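Surface layer protein (Geobacillus stearothermophilus, PDB 2RA1) probably assembles with identical copies into the crystalline surface layer of the bacterial cell, its N-terminal helical part probably binding cell-wall sugars. Local coordinates at residues S389-A394 and T403-L408; F335-L340 and T349-V354; Y77-N82 and R89-I94. All coordinates share one frame; numbering follows the deposited sequence.

Contact 1 (S389-A394 and T403-L408); sequences SVIVNA and TGNVIL
Val390 and Leu408 face each other as an antiparallel hydrogen-bonded pair, with Val390 N 2.9 Å from Leu408 O and Leu408 N 2.7 Å from Val390 O. Two residues on, Val392 and Val406 repeat the pattern, Val392 N lying 2.9 Å from Val406 O. Between them Ile391 and Ile407 form a non-hydrogen-bonded pair, where CA-H...O contacts replace N-H...O bonds.

Toward the turn the backbone ladder gives way to polar side chains. Thr403 N reaches Ala394 O at 2.8 Å, but the return bond is made by a hydroxyl: Ala394 N donates to Thr403 OG1 at 2.9 Å, and the same OG1 donates to Gly404 O, so the threonine hydroxyl is the acceptor for Ala394 N and is itself tied to Gly404 O. Gly404 suits this bend with its positive phi. These bonds lie at the turn end of the beta hairpin formed by strands 389-397 and 406-410, where the second chain has not yet settled into its strand. Beside them, Asn393 ND2 donates to Asn405 OD1 at 3.1 Å; CG anti to the backbone N (chi1 -176°) carries the amide there, and the two amides stand nearly perpendicular, 85° apart.

Apolar contacts divide between the two faces. On the more exposed one, Ile391 CG1 lies 3.9 Å from Ile407 CB. On the buried one, Val392 CG2 meets Leu408 CD1 at 3.5 Å, branched aliphatic side chains suited to this buried face, and Phe335 and Leu340 cover this side.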
loop_
_atom_site.group_PDB
_atom_site.type_symbol
_atom_site.label_atom_id
_atom_site.label_comp_id
_atom_site.label_asym_id
_atom_site.label_seq_id
_atom_site.Cartn_x
_atom_site.Cartn_y
_atom_site.Cartn_z
ATOM N N SER A 389 40.191 31.128 20.907
ATOM C CA SER A 389 39.050 31.798 21.539
ATOM C C SER A 389 38.573 32.961 20.690
ATOM O O SER A 389 39.299 33.442 19.814
ATOM C CB SER A 389 39.410 32.347 22.920
ATOM O OG SER A 389 40.086 33.586 22.781
ATOM N N VAL A 390 37.348 33.412 20.951
ATOM C CA VAL A 390 36.873 34.685 20.413
ATOM C C VAL A 390 35.867 35.260 21.384
ATOM O O VAL A 390 35.354 34.559 22.246
ATOM C CB VAL A 390 36.215 34.541 19.026
ATOM C CG1 VAL A 390 37.203 33.920 18.014
ATOM C CG2 VAL A 390 34.926 33.706 19.137
ATOM N N ILE A 391 35.576 36.542 21.231
ATOM C CA ILE A 391 34.612 37.185 22.087
ATOM C C ILE A 391 33.447 37.699 21.266
ATOM O O ILE A 391 33.632 38.304 20.222
ATOM C CB ILE A 391 35.246 38.348 22.837
ATOM C CG1 ILE A 391 36.205 37.799 23.900
ATOM C CG2 ILE A 391 34.137 39.231 23.453
ATOM C CD1 ILE A 391 37.070 38.856 24.534
ATOM N N VAL A 392 32.237 37.431 21.730
ATOM C CA VAL A 392 31.063 37.765 20.940
ATOM C C VAL A 392 29.952 38.232 21.866
ATOM O O VAL A 392 29.964 37.957 23.073
ATOM C CB VAL A 392 30.569 36.562 20.125
ATOM C CG1 VAL A 392 31.587 36.161 19.079
ATOM C CG2 VAL A 392 30.322 35.382 21.053
ATOM N N ASN A 393 28.995 38.942 21.281
ATOM C CA ASN A 393 27.890 39.534 22.022
ATOM C C ASN A 393 26.642 39.576 21.139
ATOM O O ASN A 393 26.602 40.263 20.120
ATOM C CB ASN A 393 28.282 40.939 22.458
ATOM C CG ASN A 393 27.236 41.600 23.322
ATOM O OD1 ASN A 393 26.026 41.483 23.078
ATOM N ND2 ASN A 393 27.700 42.306 24.346
ATOM N N ALA A 394 25.629 38.811 21.502
ATOM C CA ALA A 394 24.375 38.868 20.778
ATOM C C ALA A 394 23.357 39.712 21.558
ATOM O O ALA A 394 23.154 39.522 22.768
ATOM C CB ALA A 394 23.838 37.463 20.519
ATOM N N THR A 403 23.329 38.825 25.491
ATOM C CA THR A 403 24.252 37.888 26.147
ATOM C C THR A 403 25.323 38.604 27.018
ATOM O O THR A 403 25.909 38.000 27.921
ATOM C CB THR A 403 24.987 36.970 25.124
ATOM O OG1 THR A 403 25.720 37.773 24.211
ATOM C CG2 THR A 403 24.039 36.116 24.327
ATOM N N GLY A 404 25.565 39.887 26.758
ATOM C CA GLY A 404 26.767 40.534 27.254
ATOM C C GLY A 404 27.953 39.957 26.492
ATOM O O GLY A 404 27.769 39.120 25.601
ATOM N N ASN A 405 29.168 40.379 26.838
ATOM C CA ASN A 405 30.371 39.838 26.196
ATOM C C ASN A 405 30.717 38.460 26.720
ATOM O O ASN A 405 30.787 38.226 27.933
ATOM C CB ASN A 405 31.568 40.782 26.343
ATOM C CG ASN A 405 31.447 41.995 25.467
ATOM O OD1 ASN A 405 30.730 41.977 24.469
ATOM N ND2 ASN A 405 32.123 43.070 25.847
ATOM N N VAL A 406 30.873 37.526 25.795
ATOM C CA VAL A 406 31.118 36.138 26.166
ATOM C C VAL A 406 32.331 35.672 25.389
ATOM O O VAL A 406 32.436 35.902 24.184
ATOM C CB VAL A 406 29.910 35.229 25.849
ATOM C CG1 VAL A 406 30.218 33.800 26.244
ATOM C CG2 VAL A 406 28.615 35.726 26.553
ATOM N N ILE A 407 33.268 35.054 26.079
ATOM C CA ILE A 407 34.420 34.497 25.391
ATOM C C ILE A 407 34.136 33.026 25.089
ATOM O O ILE A 407 33.858 32.247 25.993
ATOM C CB ILE A 407 35.745 34.727 26.189
ATOM C CG1 ILE A 407 36.914 34.011 25.527
ATOM C CG2 ILE A 407 35.617 34.255 27.623
ATOM C CD1 ILE A 407 38.267 34.637 25.859
ATOM N N LEU A 408 34.161 32.663 23.809
ATOM C CA LEU A 408 33.853 31.288 23.393
ATOM C C LEU A 408 35.107 30.595 22.921
ATOM O O LEU A 408 35.925 31.206 22.224
ATOM C CB LEU A 408 32.802 31.267 22.272
ATOM C CG LEU A 408 31.460 31.921 22.624
ATOM C CD1 LEU A 408 30.525 31.902 21.442
ATOM C CD2 LEU A 408 30.832 31.213 23.799
#

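Contact 2 (F335-L340 and T349-V354); sequences FNFNKL and TKYVTV
Asn336 meets Tyr351 and Thr353 with both its backbone and its amide. Asn336 N donates to Tyr351 O at 2.7 Å, coming from above that carbonyl's plane, 38° out of it. The side-chain carbonyl is satisfied separately: Thr353 OG1 donates to Asn336 OD1 at 2.7 Å, tilted 28° from that carbonyl's plane. With CG beside the backbone N (chi1 -61°), the amide folds back over the Tyr351 carbonyl group, close to both bonding partners.

Asn336 ND2 gives its hydrogens to two waters. One lies 2.7 Å from Asn336 ND2 and donates to Lys350 O at 3.1 Å; the other accepts from Asn336 ND2 at 3.1 Å and donates to Val352 O. Asparagine suits this place because one planar group can accept from a threonine and donate twice.

All this happens where the two-stranded antiparallel ladder of 332-335 and 352-355 runs out: Phe335 and Val352 form a non-hydrogen-bonded pair, after which the chain bends away to supply strand 339-340, a neighbour of 406-410 in another sheet.

Apolar groups close the inner side. Val352 CG2 sits over one face of the Phe335 ring, 3.9 Å from its centroid, a CH-pi contact. Leu340 CD2 makes another, 3.9 Å from the centroid of the Tyr351 ring. On the outer side Phe337 CD1 meets the edge of the Tyr351 ring. Phe335 also packs on Leu408.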
loop_
_atom_site.group_PDB
_atom_site.type_symbol
_atom_site.label_atom_id
_atom_site.label_comp_id
_atom_site.label_asym_id
_atom_site.label_seq_id
_atom_site.Cartn_x
_atom_site.Cartn_y
_atom_site.Cartn_z
ATOM N N PHE A 335 24.034 31.850 24.140
ATOM C CA PHE A 335 24.798 31.084 23.177
ATOM C C PHE A 335 24.586 29.605 23.472
ATOM O O PHE A 335 24.515 29.194 24.639
ATOM C CB PHE A 335 26.276 31.467 23.260
ATOM C CG PHE A 335 26.608 32.719 22.506
ATOM C CD1 PHE A 335 26.835 33.915 23.175
ATOM C CD2 PHE A 335 26.668 32.709 21.122
ATOM C CE1 PHE A 335 27.126 35.076 22.473
ATOM C CE2 PHE A 335 26.955 33.862 20.411
ATOM C CZ PHE A 335 27.170 35.055 21.098
ATOM N N ASN A 336 24.458 28.801 22.423
ATOM C CA ASN A 336 24.061 27.415 22.618
ATOM C C ASN A 336 25.146 26.580 23.283
ATOM O O ASN A 336 24.853 25.651 24.044
ATOM C CB ASN A 336 23.608 26.810 21.297
ATOM C CG ASN A 336 22.434 27.532 20.729
ATOM O OD1 ASN A 336 21.706 28.204 21.456
ATOM N ND2 ASN A 336 22.237 27.420 19.426
ATOM N N PHE A 337 26.399 26.920 23.020
ATOM C CA PHE A 337 27.481 26.165 23.622
ATOM C C PHE A 337 28.599 27.081 24.092
ATOM O O PHE A 337 28.635 28.261 23.755
ATOM C CB PHE A 337 28.024 25.146 22.621
ATOM C CG PHE A 337 26.959 24.480 21.813
ATOM C CD1 PHE A 337 26.670 24.915 20.524
ATOM C CD2 PHE A 337 26.247 23.411 22.335
ATOM C CE1 PHE A 337 25.682 24.293 19.773
ATOM C CE2 PHE A 337 25.261 22.775 21.593
ATOM C CZ PHE A 337 24.970 23.216 20.315
ATOM N N ASN A 338 29.526 26.522 24.857
ATOM C CA ASN A 338 30.681 27.281 25.321
ATOM C C ASN A 338 31.741 27.431 24.231
ATOM O O ASN A 338 32.833 27.930 24.488
ATOM C CB ASN A 338 31.286 26.647 26.589
ATOM C CG ASN A 338 31.774 25.222 26.360
ATOM O OD1 ASN A 338 31.458 24.604 25.341
ATOM N ND2 ASN A 338 32.536 24.691 27.312
ATOM N N LYS A 339 31.401 27.022 23.012
ATOM C CA LYS A 339 32.371 26.953 21.924
ATOM C C LYS A 339 31.791 27.158 20.511
ATOM O O LYS A 339 30.597 27.003 20.276
ATOM C CB LYS A 339 33.154 25.632 21.984
ATOM C CG LYS A 339 32.283 24.375 21.962
ATOM C CD LYS A 339 33.129 23.121 21.791
ATOM C CE LYS A 339 32.267 21.900 21.480
ATOM N NZ LYS A 339 33.029 20.829 20.768
ATOM N N LEU A 340 32.664 27.539 19.585
ATOM C CA LEU A 340 32.310 27.625 18.181
ATOM C C LEU A 340 33.272 26.750 17.394
ATOM O O LEU A 340 34.374 26.482 17.864
ATOM C CB LEU A 340 32.385 29.077 17.698
ATOM C CG LEU A 340 31.457 30.090 18.390
ATOM C CD1 LEU A 340 31.773 31.548 17.962
ATOM C CD2 LEU A 340 29.993 29.749 18.143
ATOM N N THR A 349 24.194 33.694 14.253
ATOM C CA THR A 349 22.763 33.499 14.509
ATOM C C THR A 349 22.392 32.014 14.700
ATOM O O THR A 349 21.348 31.688 15.254
ATOM C CB THR A 349 21.871 34.125 13.402
ATOM O OG1 THR A 349 22.124 33.477 12.160
ATOM C CG2 THR A 349 22.170 35.597 13.237
ATOM N N LYS A 350 23.258 31.116 14.253
ATOM C CA LYS A 350 22.998 29.690 14.381
ATOM C C LYS A 350 23.461 29.191 15.739
ATOM O O LYS A 350 23.331 28.013 16.037
ATOM C CB LYS A 350 23.752 28.935 13.286
ATOM C CG LYS A 350 23.499 29.462 11.882
ATOM C CD LYS A 350 22.227 28.896 11.272
ATOM C CE LYS A 350 21.580 29.869 10.291
ATOM N NZ LYS A 350 20.800 30.970 10.959
ATOM N N TYR A 351 24.018 30.082 16.563
ATOM C CA TYR A 351 24.630 29.631 17.809
ATOM C C TYR A 351 24.007 30.241 19.016
ATOM O O TYR A 351 24.530 30.181 20.126
ATOM C CB TYR A 351 26.130 29.883 17.788
ATOM C CG TYR A 351 26.775 28.902 16.868
ATOM C CD1 TYR A 351 26.933 29.190 15.516
ATOM C CD2 TYR A 351 27.142 27.646 17.329
ATOM C CE1 TYR A 351 27.486 28.266 14.653
ATOM C CE2 TYR A 351 27.690 26.719 16.477
ATOM C CZ TYR A 351 27.871 27.036 15.143
ATOM O OH TYR A 351 28.430 26.102 14.306
ATOM N N VAL A 352 22.843 30.803 18.811
ATOM C CA VAL A 352 22.283 31.611 19.854
ATOM C C VAL A 352 20.778 31.308 19.936
ATOM O O VAL A 352 20.122 31.066 18.922
ATOM C CB VAL A 352 22.642 33.073 19.540
ATOM C CG1 VAL A 352 21.502 33.782 18.805
ATOM C CG2 VAL A 352 23.101 33.788 20.777
ATOM N N THR A 353 20.247 31.251 21.149
ATOM C CA THR A 353 18.835 30.955 21.336
ATOM C C THR A 353 18.140 32.075 22.105
ATOM O O THR A 353 18.670 32.581 23.102
ATOM C CB THR A 353 18.630 29.632 22.125
ATOM O OG1 THR A 353 19.055 28.515 21.336
ATOM C CG2 THR A 353 17.181 29.448 22.460
ATOM N N VAL A 354 16.945 32.433 21.636
ATOM C CA VAL A 354 16.120 33.465 22.241
ATOM C C VAL A 354 14.821 32.872 22.813
ATOM O O VAL A 354 14.147 32.080 22.168
ATOM C CB VAL A 354 15.777 34.559 21.211
ATOM C CG1 VAL A 354 14.933 35.669 21.840
ATOM C CG2 VAL A 354 17.041 35.128 20.620
HETATM O O HOH W 1 23.219 25.432 17.837
HETATM O O HOH W 2 19.692 28.187 17.757
#

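Contact 3 (Y77-N82 and R89-I94); sequences YVFKAN and RVATYI
From Tyr77, at the C-terminal end of helix 63-77, the chain runs past the first turn of the helix that begins at Arg89, and two successive carbonyls meet two successive amides: Val90 N donates to Tyr77 O at 2.9 Å, and Ala91 N to Val78 O at 3.0 Å. Groups that a helix end and a helix start leave without partners inside their own helices thus serve each other, and carbonyl oxygens placed at a helix N-terminus should be electrostatically favourable there.

The side chains fit closely round these bonds. Val90 CG2 lies 3.2 Å from Tyr77 O, and Ala91 CB is 3.2 Å from Val78 O; a bare methyl suits Ala91, since its CB already touches the chain opposite. The same CB meets the edge of the Phe79 ring, in its plane, 3.8 Å from Phe79 CD1. A first torsion of 170° swings the Phe79 ring away from its own N-H and alongside Ala91.

Tyr77 and Arg89 run side by side, pointing the same way. Arg89 NH1 comes within 3.6 Å of Tyr77 CE2, and Tyr77 CZ lies over one face of the guanidinium, the two planes 48° apart. The arginine suits this place because its long extended chain can lie along an aromatic side chain while Arg89 NE bonds to Gly86 O.

Beyond the two segments, Arg89 makes cation-pi contacts with Tyr18 and Tyr144. Val78 packs on Met14 of helix 3-28, while Phe79 and Val90 both touch Tyr41 of helix 34-58, so the junction sits against the other helices of this coiled-coil region.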
loop_
_atom_site.group_PDB
_atom_site.type_symbol
_atom_site.label_atom_id
_atom_site.label_comp_id
_atom_site.label_asym_id
_atom_site.label_seq_id
_atom_site.Cartn_x
_atom_site.Cartn_y
_atom_site.Cartn_z
ATOM N N TYR A 77 -12.902 -49.443 -2.054
ATOM C CA TYR A 77 -11.738 -49.337 -2.917
ATOM C C TYR A 77 -11.950 -48.492 -4.154
ATOM O O TYR A 77 -11.019 -47.877 -4.641
ATOM C CB TYR A 77 -11.218 -50.719 -3.287
ATOM C CG TYR A 77 -10.575 -51.399 -2.118
ATOM C CD1 TYR A 77 -11.314 -52.221 -1.271
ATOM C CD2 TYR A 77 -9.229 -51.216 -1.849
ATOM C CE1 TYR A 77 -10.729 -52.853 -0.194
ATOM C CE2 TYR A 77 -8.627 -51.842 -0.782
ATOM C CZ TYR A 77 -9.385 -52.655 0.045
ATOM O OH TYR A 77 -8.786 -53.264 1.114
ATOM N N VAL A 78 -13.169 -48.448 -4.663
ATOM C CA VAL A 78 -13.370 -47.799 -5.936
ATOM C C VAL A 78 -14.237 -46.555 -5.854
ATOM O O VAL A 78 -13.737 -45.445 -6.015
ATOM C CB VAL A 78 -13.784 -48.813 -7.077
ATOM C CG1 VAL A 78 -13.939 -50.221 -6.546
ATOM C CG2 VAL A 78 -15.011 -48.352 -7.848
ATOM N N PHE A 79 -15.522 -46.709 -5.589
ATOM C CA PHE A 79 -16.377 -45.538 -5.586
ATOM C C PHE A 79 -17.488 -45.607 -4.551
ATOM O O PHE A 79 -18.059 -46.673 -4.310
ATOM C CB PHE A 79 -16.985 -45.312 -6.970
ATOM C CG PHE A 79 -18.065 -44.259 -6.974
ATOM C CD1 PHE A 79 -17.736 -42.910 -7.092
ATOM C CD2 PHE A 79 -19.400 -44.613 -6.825
ATOM C CE1 PHE A 79 -18.724 -41.938 -7.076
ATOM C CE2 PHE A 79 -20.391 -43.653 -6.814
ATOM C CZ PHE A 79 -20.059 -42.310 -6.937
ATOM N N LYS A 80 -17.781 -44.457 -3.943
ATOM C CA LYS A 80 -18.940 -44.283 -3.046
ATOM C C LYS A 80 -19.384 -42.821 -2.944
ATOM O O LYS A 80 -18.554 -41.912 -2.812
ATOM C CB LYS A 80 -18.642 -44.809 -1.646
ATOM C CG LYS A 80 -19.888 -44.906 -0.760
ATOM C CD LYS A 80 -19.540 -45.411 0.616
ATOM C CE LYS A 80 -20.792 -45.778 1.366
ATOM N NZ LYS A 80 -20.725 -45.227 2.745
ATOM N N ALA A 81 -20.690 -42.586 -3.001
ATOM C CA ALA A 81 -21.209 -41.236 -2.782
ATOM C C ALA A 81 -20.844 -40.777 -1.371
ATOM O O ALA A 81 -20.980 -41.547 -0.411
ATOM C CB ALA A 81 -22.708 -41.212 -2.973
ATOM N N ASN A 82 -20.365 -39.539 -1.248
ATOM C CA ASN A 82 -20.000 -38.968 0.059
ATOM C C ASN A 82 -19.134 -39.855 0.938
ATOM O O ASN A 82 -19.510 -40.195 2.041
ATOM C CB ASN A 82 -21.254 -38.554 0.826
ATOM C CG ASN A 82 -22.117 -37.609 0.030
ATOM O OD1 ASN A 82 -21.710 -36.481 -0.259
ATOM N ND2 ASN A 82 -23.306 -38.069 -0.356
ATOM N N ARG A 89 -11.604 -45.115 -2.476
ATOM C CA ARG A 89 -10.204 -44.720 -2.545
ATOM C C ARG A 89 -9.792 -44.276 -3.942
ATOM O O ARG A 89 -9.238 -43.182 -4.114
ATOM C CB ARG A 89 -9.293 -45.821 -2.019
ATOM C CG ARG A 89 -9.622 -46.216 -0.601
ATOM C CD ARG A 89 -8.884 -47.471 -0.184
ATOM N NE ARG A 89 -9.238 -47.850 1.171
ATOM C CZ ARG A 89 -8.552 -48.714 1.913
ATOM N NH1 ARG A 89 -7.460 -49.296 1.428
ATOM N NH2 ARG A 89 -8.953 -48.986 3.154
ATOM N N VAL A 90 -10.091 -45.097 -4.941
ATOM C CA VAL A 90 -9.754 -44.751 -6.321
ATOM C C VAL A 90 -10.437 -43.477 -6.843
ATOM O O VAL A 90 -9.775 -42.596 -7.382
ATOM C CB VAL A 90 -9.973 -45.935 -7.251
ATOM C CG1 VAL A 90 -9.824 -45.522 -8.710
ATOM C CG2 VAL A 90 -8.968 -46.999 -6.895
ATOM N N ALA A 91 -11.745 -43.365 -6.662
ATOM C CA ALA A 91 -12.464 -42.163 -7.097
ATOM C C ALA A 91 -11.980 -40.890 -6.398
ATOM O O ALA A 91 -11.882 -39.847 -7.026
ATOM C CB ALA A 91 -13.969 -42.334 -6.921
ATOM N N THR A 92 -11.661 -40.974 -5.111
ATOM C CA THR A 92 -11.154 -39.803 -4.410
ATOM C C THR A 92 -9.755 -39.398 -4.877
ATOM O O THR A 92 -9.447 -38.205 -4.976
ATOM C CB THR A 92 -11.137 -39.974 -2.875
ATOM O OG1 THR A 92 -10.349 -41.121 -2.508
ATOM C CG2 THR A 92 -12.566 -40.058 -2.319
ATOM N N TYR A 93 -8.919 -40.401 -5.138
ATOM C CA TYR A 93 -7.595 -40.187 -5.692
ATOM C C TYR A 93 -7.673 -39.530 -7.061
ATOM O O TYR A 93 -6.967 -38.557 -7.322
ATOM C CB TYR A 93 -6.815 -41.494 -5.842
ATOM C CG TYR A 93 -5.542 -41.268 -6.630
ATOM C CD1 TYR A 93 -4.371 -40.899 -5.985
ATOM C CD2 TYR A 93 -5.527 -41.367 -8.011
ATOM C CE1 TYR A 93 -3.220 -40.672 -6.683
ATOM C CE2 TYR A 93 -4.366 -41.132 -8.732
ATOM C CZ TYR A 93 -3.216 -40.778 -8.062
ATOM O OH TYR A 93 -2.049 -40.526 -8.743
ATOM N N ILE A 94 -8.519 -40.074 -7.938
ATOM C CA ILE A 94 -8.665 -39.498 -9.268
ATOM C C ILE A 94 -9.024 -38.019 -9.172
ATOM O O ILE A 94 -8.356 -37.178 -9.776
ATOM C CB ILE A 94 -9.674 -40.267 -10.143
ATOM C CG1 ILE A 94 -9.082 -41.621 -10.548
ATOM C CG2 ILE A 94 -10.006 -39.480 -11.414
ATOM C CD1 ILE A 94 -10.107 -42.601 -11.119
#

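Contacts 1 and 2 belong together: their centres are 10 Å apart, and their side chains touch. Both reach the same sheet, in which strands 406-410 and 339-340 are neighbours. Contact 1 is partly buried and held by a regular backbone ladder; contact 2 is a surface contact, where one backbone bond, an asparagine amide and two waters join the chains beyond the last bridge pair. Contact 3 stands apart on the opposite side of the chain's centre, with its centre 96 Å from that of contact 1 and 86 Å from that of contact 2. Also partly buried, it joins successive helices through their end groups, with a tyrosine-arginine pair where contact 1 has aliphatic sheet faces.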